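Local atomic coordinates of angiopoietin-related protein 3 (PDB entry 6EUA), a protein that raises plasma triglycerides by inhibiting lipoprotein lipase and, through its fibrinogen-like domain, the part described here, mediates adhesion of endothelial cells. Residues A[27-30]-A[36-39]; A[50-55]-A[85-90]. All coordinates share one frame; numbering follows the deposited sequence.

Interaction 1: residues A[27-30]-A[36-39]; sequences YAIR and VFHV
The beta hairpin of strands 25-29 and 37-44 holds this contact, in which Tyr27 pairs with Val39 and Ile29 with Phe37 as hydrogen-bonded antiparallel pairs. Each pair closes two nearly straight bonds: Tyr27 N to Val39 O (2.8 Å) is answered by Val39 N to Tyr27 O, and Ile29 N to Phe37 O (2.9 Å) by Phe37 N to Ile29 O. Between them lies the non-hydrogen-bonded pair Ala28 and His38, where His38 CA makes a CA-H...O contact with Tyr27 O at 3.2 Å.

The two faces differ. On the buried face, which carries Tyr27, Ile29, Phe37 and Val39, Ile29 keeps CG1 wedged between its backbone N and carbonyl carbon (chi1 64°), which lays that methylene over the face of the Phe37 ring, 4.2 Å from the centroid, a CH-pi contact. Farther out, Ile29 CD1 bridges Phe37 CE1 at 3.7 Å and Val39 CG1 at 3.6 Å. On the other face, Ala28 CB sits over the imidazole of His38, offset toward its rim. Beyond the paired strands, the side chains of Arg30 and Val36 cross at about a right angle, Arg30 CG 3.8 Å from Val36 CG2.

Subunits meet here too: the His38 ring packs edge-to-face with Tyr27 of a second subunit, whose Glu21 accepts a hydrogen bond from His38 N through OE2. This is a twisted antiparallel beta hairpin with one largely apolar face, within a fibrinogen C-terminal domain.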
loop_
_atom_site.group_PDB
_atom_site.type_symbol
_atom_site.label_atom_id
_atom_site.label_comp_id
_atom_site.label_asym_id
_atom_site.label_seq_id
_atom_site.Cartn_x
_atom_site.Cartn_y
_atom_site.Cartn_z
ATOM N N TYR A 27 3.067 -5.554 -7.820
ATOM C CA TYR A 27 3.860 -6.694 -8.272
ATOM C C TYR A 27 4.890 -6.240 -9.303
ATOM O O TYR A 27 4.653 -5.287 -10.047
ATOM C CB TYR A 27 2.982 -7.789 -8.903
ATOM C CG TYR A 27 1.983 -8.460 -7.975
ATOM C CD1 TYR A 27 2.360 -9.529 -7.172
ATOM C CD2 TYR A 27 0.655 -8.039 -7.923
ATOM C CE1 TYR A 27 1.450 -10.150 -6.325
ATOM C CE2 TYR A 27 -0.263 -8.656 -7.079
ATOM C CZ TYR A 27 0.138 -9.712 -6.286
ATOM O OH TYR A 27 -0.774 -10.322 -5.443
ATOM N N ALA A 28 6.032 -6.936 -9.350
ATOM C CA ALA A 28 7.013 -6.752 -10.419
ATOM C C ALA A 28 6.619 -7.569 -11.647
ATOM O O ALA A 28 6.261 -8.745 -11.529
ATOM C CB ALA A 28 8.417 -7.158 -9.958
ATOM N N ILE A 29 6.681 -6.948 -12.827
ATOM C CA ILE A 29 6.480 -7.658 -14.084
ATOM C C ILE A 29 7.622 -7.287 -15.022
ATOM O O ILE A 29 8.366 -6.333 -14.793
ATOM C CB ILE A 29 5.117 -7.344 -14.754
ATOM C CG1 ILE A 29 5.039 -5.854 -15.150
ATOM C CG2 ILE A 29 3.957 -7.763 -13.858
ATOM C CD1 ILE A 29 3.882 -5.509 -16.089
ATOM N N ARG A 30 7.754 -8.059 -16.095
ATOM C CA ARG A 30 8.769 -7.782 -17.109
ATOM C C ARG A 30 8.228 -8.252 -18.443
ATOM O O ARG A 30 8.386 -9.420 -18.823
ATOM C CB ARG A 30 10.110 -8.447 -16.792
ATOM C CG ARG A 30 11.301 -7.717 -17.418
ATOM C CD ARG A 30 12.469 -8.641 -17.698
ATOM N NE ARG A 30 12.070 -9.775 -18.526
ATOM C CZ ARG A 30 12.174 -9.825 -19.855
ATOM N NH1 ARG A 30 12.676 -8.796 -20.534
ATOM N NH2 ARG A 30 11.777 -10.913 -20.507
ATOM N N VAL A 36 12.470 -4.642 -15.900
ATOM C CA VAL A 36 11.535 -4.922 -14.815
ATOM C C VAL A 36 10.914 -3.615 -14.347
ATOM O O VAL A 36 11.602 -2.595 -14.213
ATOM C CB VAL A 36 12.246 -5.617 -13.637
ATOM C CG1 VAL A 36 11.292 -5.758 -12.457
ATOM C CG2 VAL A 36 12.836 -6.965 -14.048
ATOM N N PHE A 37 9.606 -3.626 -14.116
ATOM C CA PHE A 37 8.956 -2.502 -13.463
ATOM C C PHE A 37 7.751 -3.013 -12.675
ATOM O O PHE A 37 7.298 -4.145 -12.856
ATOM C CB PHE A 37 8.570 -1.399 -14.465
ATOM C CG PHE A 37 7.578 -1.820 -15.521
ATOM C CD1 PHE A 37 6.220 -1.712 -15.296
ATOM C CD2 PHE A 37 8.009 -2.254 -16.764
ATOM C CE1 PHE A 37 5.293 -2.089 -16.281
ATOM C CE2 PHE A 37 7.095 -2.614 -17.773
ATOM C CZ PHE A 37 5.740 -2.531 -17.527
ATOM N N HIS A 38 7.244 -2.161 -11.788
ATOM C CA HIS A 38 6.185 -2.550 -10.868
ATOM C C HIS A 38 4.844 -2.022 -11.341
ATOM O O HIS A 38 4.750 -0.899 -11.843
ATOM C CB HIS A 38 6.466 -2.048 -9.451
ATOM C CG HIS A 38 7.659 -2.695 -8.833
ATOM N ND1 HIS A 38 7.560 -3.709 -7.904
ATOM C CD2 HIS A 38 8.981 -2.512 -9.055
ATOM C CE1 HIS A 38 8.774 -4.106 -7.563
ATOM N NE2 HIS A 38 9.655 -3.394 -8.243
ATOM N N VAL A 39 3.803 -2.839 -11.149
ATOM C CA VAL A 39 2.441 -2.482 -11.502
ATOM C C VAL A 39 1.549 -2.784 -10.311
ATOM O O VAL A 39 1.916 -3.531 -9.397
ATOM C CB VAL A 39 1.938 -3.245 -12.746
ATOM C CG1 VAL A 39 2.674 -2.791 -13.994
ATOM C CG2 VAL A 39 2.029 -4.780 -12.538
#

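Interaction 2: residues A[50-55]-A[85-90]; sequences TLIQHR and EKIYSI
Glu85 O accepts the backbone N-H of Ser89 at 3.0 Å, one of the helical bonds that shape the turn presenting Ile87 and Ile90 to Ile52 and Thr50 of the neighbouring strand. Ile90 N repeats the pattern with Lys86 O at 3.2 Å. Three residues apart, Ile87 and Ile90 both direct their side chains at the sheet, and it is aliphatic groups alone that meet there.

Ile52 and Ile87 form the larger half of the contact, their chains crossing at about a right angle. Ile52 CG2 rests on Ile87 CG1 at 3.9 Å, and the two CD1 methyls of Ile52 and Ile87 approach more loosely, at 4.2 Å. Ile87 has CG1 anti to its carbonyl carbon (chi1 -66°), which carries this methylene forward to the strand. One turn on, Ile90 CD1 and Thr50 CG2 reach for each other tip to tip, 4.0 Å apart. That methyl of Thr50 stands anti to the backbone N, while OG1 lies beside that N (chi1 -59°), so the methyl and not the hydroxyl meets Ile90.

At Ile52 and Gln53 the strand is irregular: both lie opposite Met216 in a classic beta bulge. The end of the Gln53 side chain leads away from the helix, and its amide is pinned at both ends, OE1 by Thr214 OG1 and NE2 by Asn181 OD1. Trp81 of strand 80-81 packs on Ile87 as well. Small in area yet wholly buried, this is a short helix laid by two isoleucines on the face of the antiparallel sheet at the heart of a fibrinogen C-terminal domain.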
loop_
_atom_site.group_PDB
_atom_site.type_symbol
_atom_site.label_atom_id
_atom_site.label_comp_id
_atom_site.label_asym_id
_atom_site.label_seq_id
_atom_site.Cartn_x
_atom_site.Cartn_y
_atom_site.Cartn_z
ATOM N N THR A 50 -4.312 -5.264 -15.261
ATOM C CA THR A 50 -3.230 -4.338 -14.926
ATOM C C THR A 50 -3.828 -2.939 -14.784
ATOM O O THR A 50 -4.432 -2.424 -15.729
ATOM C CB THR A 50 -2.122 -4.333 -15.990
ATOM O OG1 THR A 50 -1.570 -5.648 -16.140
ATOM C CG2 THR A 50 -0.996 -3.357 -15.595
ATOM N N LEU A 51 -3.684 -2.329 -13.611
ATOM C CA LEU A 51 -4.178 -0.967 -13.415
ATOM C C LEU A 51 -3.185 0.019 -14.024
ATOM O O LEU A 51 -2.022 0.050 -13.616
ATOM C CB LEU A 51 -4.373 -0.675 -11.927
ATOM C CG LEU A 51 -4.925 0.675 -11.461
ATOM C CD1 LEU A 51 -6.315 0.963 -12.068
ATOM C CD2 LEU A 51 -5.016 0.693 -9.948
ATOM N N ILE A 52 -3.621 0.820 -15.002
ATOM C CA ILE A 52 -2.709 1.762 -15.647
ATOM C C ILE A 52 -2.960 3.213 -15.243
ATOM O O ILE A 52 -2.083 4.059 -15.476
ATOM C CB ILE A 52 -2.730 1.622 -17.184
ATOM C CG1 ILE A 52 -4.116 1.968 -17.749
ATOM C CG2 ILE A 52 -2.289 0.202 -17.588
ATOM C CD1 ILE A 52 -4.100 2.317 -19.236
ATOM N N GLN A 53 -4.101 3.527 -14.625
ATOM C CA GLN A 53 -4.380 4.883 -14.177
ATOM C C GLN A 53 -5.293 4.794 -12.961
ATOM O O GLN A 53 -6.202 3.960 -12.922
ATOM C CB GLN A 53 -5.038 5.728 -15.288
ATOM C CG GLN A 53 -5.308 7.198 -14.913
ATOM C CD GLN A 53 -6.740 7.485 -14.481
ATOM O OE1 GLN A 53 -7.385 6.669 -13.821
ATOM N NE2 GLN A 53 -7.231 8.668 -14.829
ATOM N N HIS A 54 -5.076 5.677 -11.990
ATOM C CA HIS A 54 -5.890 5.690 -10.779
ATOM C C HIS A 54 -5.963 7.108 -10.247
ATOM O O HIS A 54 -4.923 7.732 -10.011
ATOM C CB HIS A 54 -5.313 4.764 -9.699
ATOM C CG HIS A 54 -6.291 4.418 -8.622
ATOM N ND1 HIS A 54 -7.620 4.780 -8.679
ATOM C CD2 HIS A 54 -6.137 3.748 -7.453
ATOM C CE1 HIS A 54 -8.244 4.342 -7.598
ATOM N NE2 HIS A 54 -7.364 3.715 -6.837
ATOM N N ARG A 55 -7.181 7.616 -10.055
ATOM C CA ARG A 55 -7.368 8.936 -9.478
ATOM C C ARG A 55 -8.409 8.833 -8.377
ATOM O O ARG A 55 -9.391 8.106 -8.519
ATOM C CB ARG A 55 -7.783 9.934 -10.547
ATOM C CG ARG A 55 -6.652 10.363 -11.478
ATOM C CD ARG A 55 -7.195 11.478 -12.324
ATOM N NE ARG A 55 -6.809 12.790 -11.823
ATOM C CZ ARG A 55 -6.855 13.899 -12.551
ATOM N NH1 ARG A 55 -7.330 13.865 -13.794
ATOM N NH2 ARG A 55 -6.471 15.041 -12.019
ATOM N N GLU A 85 5.131 4.345 -22.308
ATOM C CA GLU A 85 6.115 3.353 -22.712
ATOM C C GLU A 85 5.892 2.033 -21.982
ATOM O O GLU A 85 5.989 0.956 -22.585
ATOM C CB GLU A 85 7.527 3.889 -22.479
ATOM C CG GLU A 85 8.369 3.943 -23.754
ATOM C CD GLU A 85 7.915 2.938 -24.819
ATOM O OE1 GLU A 85 8.003 1.706 -24.565
ATOM O OE2 GLU A 85 7.475 3.384 -25.907
ATOM N N LYS A 86 5.553 2.093 -20.702
ATOM C CA LYS A 86 5.290 0.859 -19.974
ATOM C C LYS A 86 3.991 0.201 -20.438
ATOM O O LYS A 86 3.936 -1.027 -20.588
ATOM C CB LYS A 86 5.272 1.145 -18.477
ATOM C CG LYS A 86 6.674 1.359 -17.903
ATOM C CD LYS A 86 6.613 1.601 -16.405
ATOM C CE LYS A 86 7.987 1.897 -15.828
ATOM N NZ LYS A 86 8.627 3.012 -16.530
ATOM N N ILE A 87 2.947 0.998 -20.711
ATOM C CA ILE A 87 1.693 0.418 -21.200
ATOM C C ILE A 87 1.920 -0.269 -22.536
ATOM O O ILE A 87 1.423 -1.379 -22.772
ATOM C CB ILE A 87 0.586 1.485 -21.310
ATOM C CG1 ILE A 87 0.220 2.012 -19.936
ATOM C CG2 ILE A 87 -0.659 0.904 -21.984
ATOM C CD1 ILE A 87 -0.175 3.473 -19.959
ATOM N N TYR A 88 2.671 0.381 -23.436
ATOM C CA TYR A 88 2.923 -0.219 -24.741
ATOM C C TYR A 88 3.763 -1.479 -24.601
ATOM O O TYR A 88 3.551 -2.442 -25.348
ATOM C CB TYR A 88 3.592 0.783 -25.701
ATOM C CG TYR A 88 3.802 0.191 -27.079
ATOM C CD1 TYR A 88 2.744 0.078 -27.971
ATOM C CD2 TYR A 88 5.046 -0.298 -27.474
ATOM C CE1 TYR A 88 2.911 -0.495 -29.220
ATOM C CE2 TYR A 88 5.227 -0.874 -28.732
ATOM C CZ TYR A 88 4.149 -0.967 -29.601
ATOM O OH TYR A 88 4.297 -1.530 -30.852
ATOM N N SER A 89 4.697 -1.501 -23.636
ATOM C CA SER A 89 5.474 -2.713 -23.384
ATOM C C SER A 89 4.564 -3.889 -23.052
ATOM O O SER A 89 4.837 -5.034 -23.435
ATOM C CB SER A 89 6.456 -2.477 -22.238
ATOM O OG SER A 89 7.594 -1.792 -22.699
ATOM N N ILE A 90 3.487 -3.630 -22.326
ATOM C CA ILE A 90 2.531 -4.688 -22.036
ATOM C C ILE A 90 1.753 -5.061 -23.295
ATOM O O ILE A 90 1.689 -6.234 -23.683
ATOM C CB ILE A 90 1.602 -4.254 -20.889
ATOM C CG1 ILE A 90 2.437 -4.024 -19.619
ATOM C CG2 ILE A 90 0.479 -5.269 -20.688
ATOM C CD1 ILE A 90 1.707 -3.272 -18.506
#

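In the fold
The pair illustrates how one sheet is secured by two kinds of chemistry. Interaction 1 joins adjacent strands near the periphery, about 17 Å from the chain centre to the contact centre, through backbone bonds, and it is partly buried and shared with neighbouring subunits. Interaction 2 lies about 7 Å from that centre and relies on dispersion between side chains from elements far apart in sequence. Adjacency of strands 37-44 and 47-55 brings Val39 CG1 to Thr50 CG2 at 4.0 Å. Separately, helix 84-91 packs on part of the hairpin's buried face, Ile90 CD1 meeting Ile29 CD1 at 3.9 Å and Lys86 meeting Phe37, as well as on strand 47-55.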